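Long-range contacts in pyruvate formate-lyase 2 (Archaeoglobus fulgidus, PDB 2F3O), which is of unknown function but belongs to the glycyl radical enzymes and probably acts as a lyase: residues A[85-96]-A[316-324]; A[68-78]-A[264-272]. All blocks are in the same frame, centred on the assembly; numbering follows the deposited sequence.

Contact 1. Residues A[85-96]-A[316-324]; sequences RIINELDSLPNR and PAFDSLLEQ
Arg85, in the short, weakly bonded helix 83-87, pairs with Asp319, whose carboxylate caps the turn that leads into helix 322-325, within the pyruvate formate-lyase-like region. Followed outward, Arg85 crosses Asp319 at a slant: CB lies 3.6 Å from Asp319 OD1, CG passes slightly farther from that oxygen, and CD touches both that oxygen and the methyl Leu322 CD1. The chain then bends at chi3 (140°), and NH1 closes a salt bridge at 2.8 Å from Asp319 OD2. The same NH1 donates to OD1, which lies in the guanidinium plane although the nitrogen stands above the carboxylate plane. Leu321 CD1 flanks the guanidinium edge. With chi1 62°, Asp319 CG lies between its own backbone N and carbonyl carbon, and OD2 can turn back to accept from Leu321 N and, weakly, from Leu322 N.

Glu89 grips the next residue with both oxygens: OE2 takes Ser320 N on its syn lone pair at 2.9 Å, while Ser320 OG donates to OE1 at 2.8 Å. Its OE1 is 4.3 Å from Asp319 OD2; the nearby Arg85 probably eases the repulsion of these two acids.

Farther along, Arg96 reaches the loop with an extended chain. Its NH2 meets Phe318 O at 3.0 Å, nearly along the C=O axis, and NH1 adds a weak bond to the same carbonyl; NH2 also donates to Asn99 O. Leu93 CD2 covers one guanidinium face. Ala317 is the centre of an inverse gamma turn, and Ile86, which also packs on Leu19 of strand 18-19, puts its CD1 4.0 Å from Ala317 CB.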
loop_
_atom_site.group_PDB
_atom_site.type_symbol
_atom_site.label_atom_id
_atom_site.label_comp_id
_atom_site.label_asym_id
_atom_site.label_seq_id
_atom_site.Cartn_x
_atom_site.Cartn_y
_atom_site.Cartn_z
ATOM N N ARG A 85 -26.532 -27.652 -17.370
ATOM C CA ARG A 85 -27.112 -27.356 -18.684
ATOM C C ARG A 85 -27.385 -28.665 -19.402
ATOM O O ARG A 85 -28.473 -28.881 -19.937
ATOM C CB ARG A 85 -26.157 -26.529 -19.550
ATOM C CG ARG A 85 -26.175 -25.062 -19.265
ATOM C CD ARG A 85 -25.689 -24.236 -20.451
ATOM N NE ARG A 85 -26.515 -23.038 -20.575
ATOM C CZ ARG A 85 -27.371 -22.795 -21.568
ATOM N NH1 ARG A 85 -27.492 -23.643 -22.576
ATOM N NH2 ARG A 85 -28.098 -21.679 -21.563
ATOM N N ILE A 86 -26.386 -29.542 -19.367
ATOM C CA ILE A 86 -26.439 -30.787 -20.095
ATOM C C ILE A 86 -27.319 -31.870 -19.463
ATOM O O ILE A 86 -27.776 -32.752 -20.179
ATOM C CB ILE A 86 -25.018 -31.315 -20.414
ATOM C CG1 ILE A 86 -24.995 -31.950 -21.793
ATOM C CG2 ILE A 86 -24.494 -32.277 -19.342
ATOM C CD1 ILE A 86 -23.745 -32.681 -22.062
ATOM N N ILE A 87 -27.592 -31.795 -18.154
ATOM C CA ILE A 87 -28.477 -32.782 -17.496
ATOM C C ILE A 87 -29.888 -32.543 -17.994
ATOM O O ILE A 87 -30.631 -33.475 -18.275
ATOM C CB ILE A 87 -28.494 -32.684 -15.949
ATOM C CG1 ILE A 87 -27.095 -32.456 -15.387
ATOM C CG2 ILE A 87 -29.095 -33.916 -15.323
ATOM C CD1 ILE A 87 -26.169 -33.585 -15.561
ATOM N N ASN A 88 -30.218 -31.274 -18.175
ATOM C CA ASN A 88 -31.509 -30.858 -18.692
ATOM C C ASN A 88 -31.842 -31.333 -20.122
ATOM O O ASN A 88 -32.926 -31.053 -20.648
ATOM C CB ASN A 88 -31.592 -29.334 -18.620
ATOM C CG ASN A 88 -33.005 -28.844 -18.508
ATOM O OD1 ASN A 88 -33.415 -27.936 -19.235
ATOM N ND2 ASN A 88 -33.782 -29.467 -17.619
ATOM N N GLU A 89 -30.916 -32.049 -20.755
ATOM C CA GLU A 89 -31.104 -32.519 -22.119
ATOM C C GLU A 89 -30.564 -33.921 -22.307
ATOM O O GLU A 89 -30.110 -34.258 -23.405
ATOM C CB GLU A 89 -30.363 -31.607 -23.089
ATOM C CG GLU A 89 -31.032 -30.295 -23.372
ATOM C CD GLU A 89 -30.298 -29.531 -24.436
ATOM O OE1 GLU A 89 -30.796 -28.468 -24.851
ATOM O OE2 GLU A 89 -29.225 -30.011 -24.861
ATOM N N LEU A 90 -30.602 -34.728 -21.249
ATOM C CA LEU A 90 -30.022 -36.078 -21.260
ATOM C C LEU A 90 -30.577 -37.004 -22.341
ATOM O O LEU A 90 -29.860 -37.867 -22.856
ATOM C CB LEU A 90 -30.216 -36.741 -19.905
ATOM C CG LEU A 90 -29.095 -36.521 -18.909
ATOM C CD1 LEU A 90 -29.251 -37.483 -17.760
ATOM C CD2 LEU A 90 -27.774 -36.739 -19.597
ATOM N N ASP A 91 -31.850 -36.806 -22.679
ATOM C CA ASP A 91 -32.527 -37.621 -23.674
ATOM C C ASP A 91 -31.949 -37.447 -25.068
ATOM O O ASP A 91 -31.845 -38.417 -25.819
ATOM C CB ASP A 91 -34.021 -37.311 -23.687
ATOM C CG ASP A 91 -34.741 -37.872 -22.475
ATOM O OD1 ASP A 91 -34.122 -38.627 -21.689
ATOM O OD2 ASP A 91 -35.936 -37.559 -22.309
ATOM N N SER A 92 -31.544 -36.223 -25.399
ATOM C CA SER A 92 -31.087 -35.913 -26.751
ATOM C C SER A 92 -29.644 -36.342 -27.047
ATOM O O SER A 92 -29.261 -36.466 -28.207
ATOM C CB SER A 92 -31.263 -34.420 -27.047
ATOM O OG SER A 92 -32.555 -33.978 -26.666
ATOM N N LEU A 93 -28.860 -36.580 -26.003
ATOM C CA LEU A 93 -27.417 -36.827 -26.161
ATOM C C LEU A 93 -26.917 -38.015 -27.007
ATOM O O LEU A 93 -25.939 -37.844 -27.728
ATOM C CB LEU A 93 -26.704 -36.839 -24.804
ATOM C CG LEU A 93 -26.791 -35.633 -23.868
ATOM C CD1 LEU A 93 -25.779 -35.833 -22.756
ATOM C CD2 LEU A 93 -26.553 -34.307 -24.595
ATOM N N PRO A 94 -27.524 -39.223 -26.891
ATOM C CA PRO A 94 -26.972 -40.250 -27.794
ATOM C C PRO A 94 -27.424 -40.103 -29.245
ATOM O O PRO A 94 -26.675 -40.444 -30.151
ATOM C CB PRO A 94 -27.480 -41.577 -27.205
ATOM C CG PRO A 94 -28.233 -41.223 -25.953
ATOM C CD PRO A 94 -28.591 -39.778 -26.032
ATOM N N ASN A 95 -28.625 -39.576 -29.454
ATOM C CA ASN A 95 -29.128 -39.324 -30.797
ATOM C C ASN A 95 -29.330 -37.852 -31.139
ATOM O O ASN A 95 -30.460 -37.355 -31.124
ATOM C CB ASN A 95 -30.428 -40.088 -31.028
ATOM C CG ASN A 95 -30.252 -41.236 -32.007
ATOM O OD1 ASN A 95 -30.920 -41.293 -33.053
ATOM N ND2 ASN A 95 -29.326 -42.147 -31.689
ATOM N N ARG A 96 -28.229 -37.157 -31.416
ATOM C CA ARG A 96 -28.269 -35.795 -31.951
ATOM C C ARG A 96 -27.156 -35.688 -32.969
ATOM O O ARG A 96 -26.218 -36.491 -32.938
ATOM C CB ARG A 96 -28.116 -34.741 -30.861
ATOM C CG ARG A 96 -26.850 -34.853 -30.030
ATOM C CD ARG A 96 -26.727 -33.661 -29.085
ATOM N NE ARG A 96 -25.442 -33.632 -28.388
ATOM C CZ ARG A 96 -25.068 -32.688 -27.530
ATOM N NH1 ARG A 96 -25.879 -31.678 -27.241
ATOM N NH2 ARG A 96 -23.876 -32.761 -26.959
ATOM N N PRO A 316 -16.298 -31.743 -25.333
ATOM C CA PRO A 316 -16.931 -30.856 -24.345
ATOM C C PRO A 316 -18.354 -31.257 -23.954
ATOM O O PRO A 316 -19.041 -31.871 -24.734
ATOM C CB PRO A 316 -16.933 -29.517 -25.063
ATOM C CG PRO A 316 -17.033 -29.891 -26.512
ATOM C CD PRO A 316 -16.309 -31.176 -26.686
ATOM N N ALA A 317 -18.793 -30.915 -22.747
ATOM C CA ALA A 317 -20.161 -31.252 -22.285
ATOM C C ALA A 317 -21.172 -30.168 -22.641
ATOM O O ALA A 317 -21.878 -29.654 -21.767
ATOM C CB ALA A 317 -20.195 -31.507 -20.764
ATOM N N PHE A 318 -21.233 -29.829 -23.922
ATOM C CA PHE A 318 -22.059 -28.737 -24.376
ATOM C C PHE A 318 -23.469 -29.220 -24.633
ATOM O O PHE A 318 -23.660 -30.241 -25.265
ATOM C CB PHE A 318 -21.501 -28.180 -25.678
ATOM C CG PHE A 318 -20.217 -27.402 -25.523
ATOM C CD1 PHE A 318 -19.888 -26.796 -24.325
ATOM C CD2 PHE A 318 -19.371 -27.231 -26.605
ATOM C CE1 PHE A 318 -18.723 -26.075 -24.205
ATOM C CE2 PHE A 318 -18.214 -26.510 -26.482
ATOM C CZ PHE A 318 -17.887 -25.935 -25.287
ATOM N N ASP A 319 -24.460 -28.466 -24.181
ATOM C CA ASP A 319 -25.847 -28.744 -24.542
ATOM C C ASP A 319 -26.153 -28.257 -25.968
ATOM O O ASP A 319 -25.264 -27.784 -26.677
ATOM C CB ASP A 319 -26.774 -28.012 -23.591
ATOM C CG ASP A 319 -26.588 -26.523 -23.675
ATOM O OD1 ASP A 319 -25.606 -26.050 -23.078
ATOM O OD2 ASP A 319 -27.391 -25.830 -24.356
ATOM N N SER A 320 -27.432 -28.318 -26.343
ATOM C CA SER A 320 -27.904 -27.991 -27.693
ATOM C C SER A 320 -27.694 -26.546 -28.122
ATOM O O SER A 320 -27.380 -26.292 -29.283
ATOM C CB SER A 320 -29.385 -28.324 -27.828
ATOM O OG SER A 320 -30.178 -27.278 -27.304
ATOM N N LEU A 321 -27.872 -25.605 -27.197
ATOM C CA LEU A 321 -27.616 -24.201 -27.498
ATOM C C LEU A 321 -26.111 -23.938 -27.551
ATOM O O LEU A 321 -25.629 -23.311 -28.490
ATOM C CB LEU A 321 -28.305 -23.285 -26.491
ATOM C CG LEU A 321 -29.758 -23.661 -26.175
ATOM C CD1 LEU A 321 -30.309 -22.858 -24.976
ATOM C CD2 LEU A 321 -30.661 -23.512 -27.413
ATOM N N LEU A 322 -25.363 -24.458 -26.578
ATOM C CA LEU A 322 -23.906 -24.289 -26.571
ATOM C C LEU A 322 -23.197 -24.935 -27.773
ATOM O O LEU A 322 -22.096 -24.518 -28.157
ATOM C CB LEU A 322 -23.296 -24.773 -25.249
ATOM C CG LEU A 322 -23.423 -23.823 -24.052
ATOM C CD1 LEU A 322 -22.657 -24.402 -22.888
ATOM C CD2 LEU A 322 -22.940 -22.411 -24.353
ATOM N N GLU A 323 -23.849 -25.927 -28.379
ATOM C CA GLU A 323 -23.367 -26.533 -29.622
ATOM C C GLU A 323 -23.506 -25.647 -30.858
ATOM O O GLU A 323 -22.871 -25.901 -31.871
ATOM C CB GLU A 323 -24.079 -27.851 -29.891
ATOM C CG GLU A 323 -23.454 -29.037 -29.204
ATOM C CD GLU A 323 -22.096 -29.395 -29.761
ATOM O OE1 GLU A 323 -21.872 -29.261 -30.996
ATOM O OE2 GLU A 323 -21.254 -29.823 -28.946
ATOM N N GLN A 324 -24.355 -24.629 -30.793
ATOM C CA GLN A 324 -24.497 -23.734 -31.925
ATOM C C GLN A 324 -23.418 -22.676 -31.884
ATOM O O GLN A 324 -22.932 -22.240 -32.927
ATOM C CB GLN A 324 -25.869 -23.062 -31.925
ATOM C CG GLN A 324 -27.021 -23.955 -32.372
ATOM C CD GLN A 324 -28.388 -23.395 -31.966
ATOM O OE1 GLN A 324 -28.510 -22.223 -31.583
ATOM N NE2 GLN A 324 -29.420 -24.234 -32.049
#

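Contact 2. Residues A[68-78]-A[264-272]; sequences MLPNPPGAIIF and LHQENYEQA
The C-terminal end of helix 250-267 and the loop that follows it receive the chain on both flanks of strand 74-75, in a wholly buried part of the pyruvate formate-lyase-like region. Phe78 contributes the most of any residue. Its ring tip enters among the carbonyls where the helix finishes: CZ is 3.3 Å from His265 O, which lies at the ring edge near its plane, while Asn268 O and Glu267 O approach obliquely. Over one face sits Tyr269 CA, 3.8 Å from the ring centroid in a CH-pi contact displaced toward the rim, and Tyr269 CB touches Phe78 CD1. With chi1 -70°, Phe78 CG stands anti to the carbonyl carbon, sending the ring toward the helix end. Arg23 of helix 22-34 also touches this phenylalanine, and its NE binds Gln266 O.

Ile76, two residues earlier and facing the same way, extends CD1 to 3.5 Å from His265 O. At the other end, Met68 SD stands over the face of the His265 imidazole, 4.6 Å from its centroid; His265 ND1 is bonded to Gln261 O. Gln266 starts away from the 68-78 chain, but a bend at chi2 (-50°) brings its amide back. NE2, which also donates to Ser262 O, reaches Met68 O at 2.9 Å, in the carbonyl plane and on a lone pair.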
loop_
_atom_site.group_PDB
_atom_site.type_symbol
_atom_site.label_atom_id
_atom_site.label_comp_id
_atom_site.label_asym_id
_atom_site.label_seq_id
_atom_site.Cartn_x
_atom_site.Cartn_y
_atom_site.Cartn_z
ATOM N N MET A 68 -8.046 -39.168 -19.033
ATOM C CA MET A 68 -8.700 -37.955 -18.587
ATOM C C MET A 68 -10.022 -38.274 -17.922
ATOM O O MET A 68 -10.413 -37.624 -16.963
ATOM C CB MET A 68 -8.920 -37.024 -19.769
ATOM C CG MET A 68 -7.631 -36.604 -20.418
ATOM S SD MET A 68 -7.792 -34.944 -21.064
ATOM C CE MET A 68 -7.955 -35.316 -22.772
ATOM N N LEU A 69 -10.721 -39.269 -18.443
ATOM C CA LEU A 69 -11.904 -39.798 -17.791
ATOM C C LEU A 69 -11.774 -41.315 -17.951
ATOM O O LEU A 69 -11.039 -41.758 -18.849
ATOM C CB LEU A 69 -13.150 -39.270 -18.483
ATOM C CG LEU A 69 -13.090 -39.348 -20.001
ATOM C CD1 LEU A 69 -14.167 -40.262 -20.524
ATOM C CD2 LEU A 69 -13.183 -37.986 -20.621
ATOM N N PRO A 70 -12.439 -42.119 -17.073
ATOM C CA PRO A 70 -12.408 -43.572 -17.263
ATOM C C PRO A 70 -13.149 -43.898 -18.529
ATOM O O PRO A 70 -14.124 -43.233 -18.838
ATOM C CB PRO A 70 -13.207 -44.112 -16.079
ATOM C CG PRO A 70 -13.309 -43.016 -15.112
ATOM C CD PRO A 70 -13.224 -41.745 -15.882
ATOM N N ASN A 71 -12.673 -44.911 -19.241
ATOM C CA ASN A 71 -13.172 -45.283 -20.571
ATOM C C ASN A 71 -13.433 -44.116 -21.550
ATOM O O ASN A 71 -14.575 -43.649 -21.694
ATOM C CB ASN A 71 -14.383 -46.213 -20.465
ATOM C CG ASN A 71 -14.769 -46.810 -21.813
ATOM O OD1 ASN A 71 -15.937 -46.750 -22.219
ATOM N ND2 ASN A 71 -13.781 -47.364 -22.529
ATOM N N PRO A 72 -12.366 -43.661 -22.229
ATOM C CA PRO A 72 -12.208 -42.476 -23.074
ATOM C C PRO A 72 -13.081 -42.440 -24.350
ATOM O O PRO A 72 -13.882 -43.338 -24.555
ATOM C CB PRO A 72 -10.704 -42.453 -23.349
ATOM C CG PRO A 72 -10.113 -43.315 -22.294
ATOM C CD PRO A 72 -11.105 -44.403 -22.150
ATOM N N PRO A 73 -12.818 -41.516 -25.290
ATOM C CA PRO A 73 -13.636 -40.383 -25.645
ATOM C C PRO A 73 -14.812 -40.116 -24.729
ATOM O O PRO A 73 -15.712 -40.945 -24.594
ATOM C CB PRO A 73 -14.056 -40.715 -27.081
ATOM C CG PRO A 73 -12.823 -41.453 -27.639
ATOM C CD PRO A 73 -11.911 -41.783 -26.418
ATOM N N GLY A 74 -14.789 -38.939 -24.107
ATOM C CA GLY A 74 -15.903 -38.500 -23.284
ATOM C C GLY A 74 -15.955 -37.047 -22.849
ATOM O O GLY A 74 -15.058 -36.251 -23.153
ATOM N N ALA A 75 -17.029 -36.709 -22.134
ATOM C CA ALA A 75 -17.213 -35.380 -21.556
ATOM C C ALA A 75 -17.134 -35.428 -20.033
ATOM O O ALA A 75 -17.779 -36.267 -19.413
ATOM C CB ALA A 75 -18.544 -34.812 -21.982
ATOM N N ILE A 76 -16.346 -34.536 -19.432
ATOM C CA ILE A 76 -16.326 -34.405 -17.975
ATOM C C ILE A 76 -17.385 -33.380 -17.543
ATOM O O ILE A 76 -17.539 -32.346 -18.177
ATOM C CB ILE A 76 -14.938 -34.014 -17.460
ATOM C CG1 ILE A 76 -13.872 -34.936 -18.048
ATOM C CG2 ILE A 76 -14.883 -34.122 -15.972
ATOM C CD1 ILE A 76 -12.445 -34.548 -17.696
ATOM N N ILE A 77 -18.148 -33.685 -16.493
ATOM C CA ILE A 77 -19.230 -32.799 -16.059
ATOM C C ILE A 77 -18.784 -31.920 -14.877
ATOM O O ILE A 77 -18.227 -32.427 -13.894
ATOM C CB ILE A 77 -20.482 -33.609 -15.656
ATOM C CG1 ILE A 77 -20.890 -34.574 -16.755
ATOM C CG2 ILE A 77 -21.657 -32.701 -15.331
ATOM C CD1 ILE A 77 -22.061 -35.430 -16.352
ATOM N N PHE A 78 -19.020 -30.609 -14.981
ATOM C CA PHE A 78 -18.693 -29.672 -13.911
ATOM C C PHE A 78 -19.970 -28.991 -13.455
ATOM O O PHE A 78 -20.291 -27.918 -13.937
ATOM C CB PHE A 78 -17.649 -28.639 -14.374
ATOM C CG PHE A 78 -16.280 -29.227 -14.588
ATOM C CD1 PHE A 78 -15.943 -29.826 -15.791
ATOM C CD2 PHE A 78 -15.341 -29.222 -13.567
ATOM C CE1 PHE A 78 -14.696 -30.405 -15.965
ATOM C CE2 PHE A 78 -14.088 -29.798 -13.732
ATOM C CZ PHE A 78 -13.763 -30.389 -14.924
ATOM N N LEU A 264 -5.390 -31.598 -13.763
ATOM C CA LEU A 264 -5.960 -30.246 -13.880
ATOM C C LEU A 264 -7.343 -30.303 -14.440
ATOM O O LEU A 264 -8.187 -29.492 -14.077
ATOM C CB LEU A 264 -5.104 -29.340 -14.761
ATOM C CG LEU A 264 -3.954 -28.785 -13.932
ATOM C CD1 LEU A 264 -2.944 -28.057 -14.772
ATOM C CD2 LEU A 264 -4.476 -27.910 -12.830
ATOM N N HIS A 265 -7.585 -31.300 -15.288
ATOM C CA HIS A 265 -8.870 -31.460 -15.912
ATOM C C HIS A 265 -9.935 -32.041 -14.994
ATOM O O HIS A 265 -11.091 -32.214 -15.402
ATOM C CB HIS A 265 -8.728 -32.261 -17.190
ATOM C CG HIS A 265 -8.272 -31.431 -18.343
ATOM N ND1 HIS A 265 -6.938 -31.191 -18.603
ATOM C CD2 HIS A 265 -8.972 -30.738 -19.270
ATOM C CE1 HIS A 265 -6.835 -30.404 -19.659
ATOM N NE2 HIS A 265 -8.054 -30.117 -20.083
ATOM N N GLN A 266 -9.563 -32.315 -13.745
ATOM C CA GLN A 266 -10.534 -32.816 -12.792
ATOM C C GLN A 266 -10.950 -31.677 -11.901
ATOM O O GLN A 266 -11.985 -31.745 -11.252
ATOM C CB GLN A 266 -9.972 -33.966 -11.959
ATOM C CG GLN A 266 -9.245 -35.067 -12.722
ATOM C CD GLN A 266 -10.036 -35.596 -13.899
ATOM O OE1 GLN A 266 -11.244 -35.863 -13.812
ATOM N NE2 GLN A 266 -9.354 -35.745 -15.025
ATOM N N GLU A 267 -10.139 -30.623 -11.889
ATOM C CA GLU A 267 -10.430 -29.433 -11.096
ATOM C C GLU A 267 -11.053 -28.320 -11.952
ATOM O O GLU A 267 -12.014 -27.673 -11.551
ATOM C CB GLU A 267 -9.151 -28.930 -10.429
ATOM C CG GLU A 267 -9.256 -27.540 -9.799
ATOM C CD GLU A 267 -7.933 -27.029 -9.248
ATOM O OE1 GLU A 267 -7.056 -26.621 -10.043
ATOM O OE2 GLU A 267 -7.779 -27.051 -8.008
ATOM N N ASN A 268 -10.508 -28.116 -13.146
ATOM C CA ASN A 268 -10.888 -26.984 -13.987
ATOM C C ASN A 268 -11.610 -27.452 -15.204
ATOM O O ASN A 268 -11.264 -28.512 -15.744
ATOM C CB ASN A 268 -9.645 -26.249 -14.446
ATOM C CG ASN A 268 -8.827 -25.784 -13.302
ATOM O OD1 ASN A 268 -9.097 -24.729 -12.725
ATOM N ND2 ASN A 268 -7.827 -26.576 -12.934
ATOM N N TYR A 269 -12.567 -26.649 -15.668
ATOM C CA TYR A 269 -13.391 -27.045 -16.802
ATOM C C TYR A 269 -12.605 -27.121 -18.119
ATOM O O TYR A 269 -11.515 -26.575 -18.243
ATOM C CB TYR A 269 -14.709 -26.233 -16.864
ATOM C CG TYR A 269 -14.699 -25.006 -17.725
ATOM C CD1 TYR A 269 -15.628 -24.856 -18.746
ATOM C CD2 TYR A 269 -13.763 -23.990 -17.521
ATOM C CE1 TYR A 269 -15.635 -23.727 -19.556
ATOM C CE2 TYR A 269 -13.744 -22.858 -18.334
ATOM C CZ TYR A 269 -14.692 -22.730 -19.350
ATOM O OH TYR A 269 -14.669 -21.619 -20.157
ATOM N N GLU A 270 -13.193 -27.824 -19.082
ATOM C CA GLU A 270 -12.543 -28.374 -20.288
ATOM C C GLU A 270 -11.858 -27.418 -21.245
ATOM O O GLU A 270 -11.219 -27.873 -22.185
ATOM C CB GLU A 270 -13.599 -29.096 -21.109
ATOM C CG GLU A 270 -14.844 -29.397 -20.310
ATOM C CD GLU A 270 -15.954 -28.348 -20.434
ATOM O OE1 GLU A 270 -16.099 -27.725 -21.517
ATOM O OE2 GLU A 270 -16.694 -28.159 -19.434
ATOM N N GLN A 271 -11.993 -26.111 -21.046
ATOM C CA GLN A 271 -11.530 -25.184 -22.061
ATOM C C GLN A 271 -10.106 -24.653 -21.883
ATOM O O GLN A 271 -9.798 -23.924 -20.939
ATOM C CB GLN A 271 -12.514 -24.030 -22.232
ATOM C CG GLN A 271 -13.923 -24.477 -22.439
ATOM C CD GLN A 271 -14.062 -25.286 -23.677
ATOM O OE1 GLN A 271 -13.640 -24.846 -24.738
ATOM N NE2 GLN A 271 -14.654 -26.476 -23.567
ATOM N N ALA A 272 -9.249 -25.046 -22.811
ATOM C CA ALA A 272 -8.020 -24.330 -23.107
ATOM C C ALA A 272 -6.913 -24.421 -22.087
ATOM O O ALA A 272 -6.073 -23.535 -22.035
ATOM C CB ALA A 272 -8.297 -22.887 -23.481
#

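The four segments alternate along the chain, 68-78, 85-96, 264-272 and 316-324, so the two contacts interlock rather than follow one another. Strand 74-75 of contact 2, paired with strand 18-19, is followed in the chain by helix 83-87 of contact 1, whose Ile86 packs against Leu19 of that same strand 18-19. The centres lie about 16 Å apart, yet the contacts touch: Ala317 CB is 3.9 Å from Ala75 CB, and Phe318 CZ is 3.7 Å from Gln271 NE2. Contact 2 is the more buried of the two. Together they tie the N-terminal part of the chain to the ends of two later helical stretches, all within the pyruvate formate-lyase-like part of the chain.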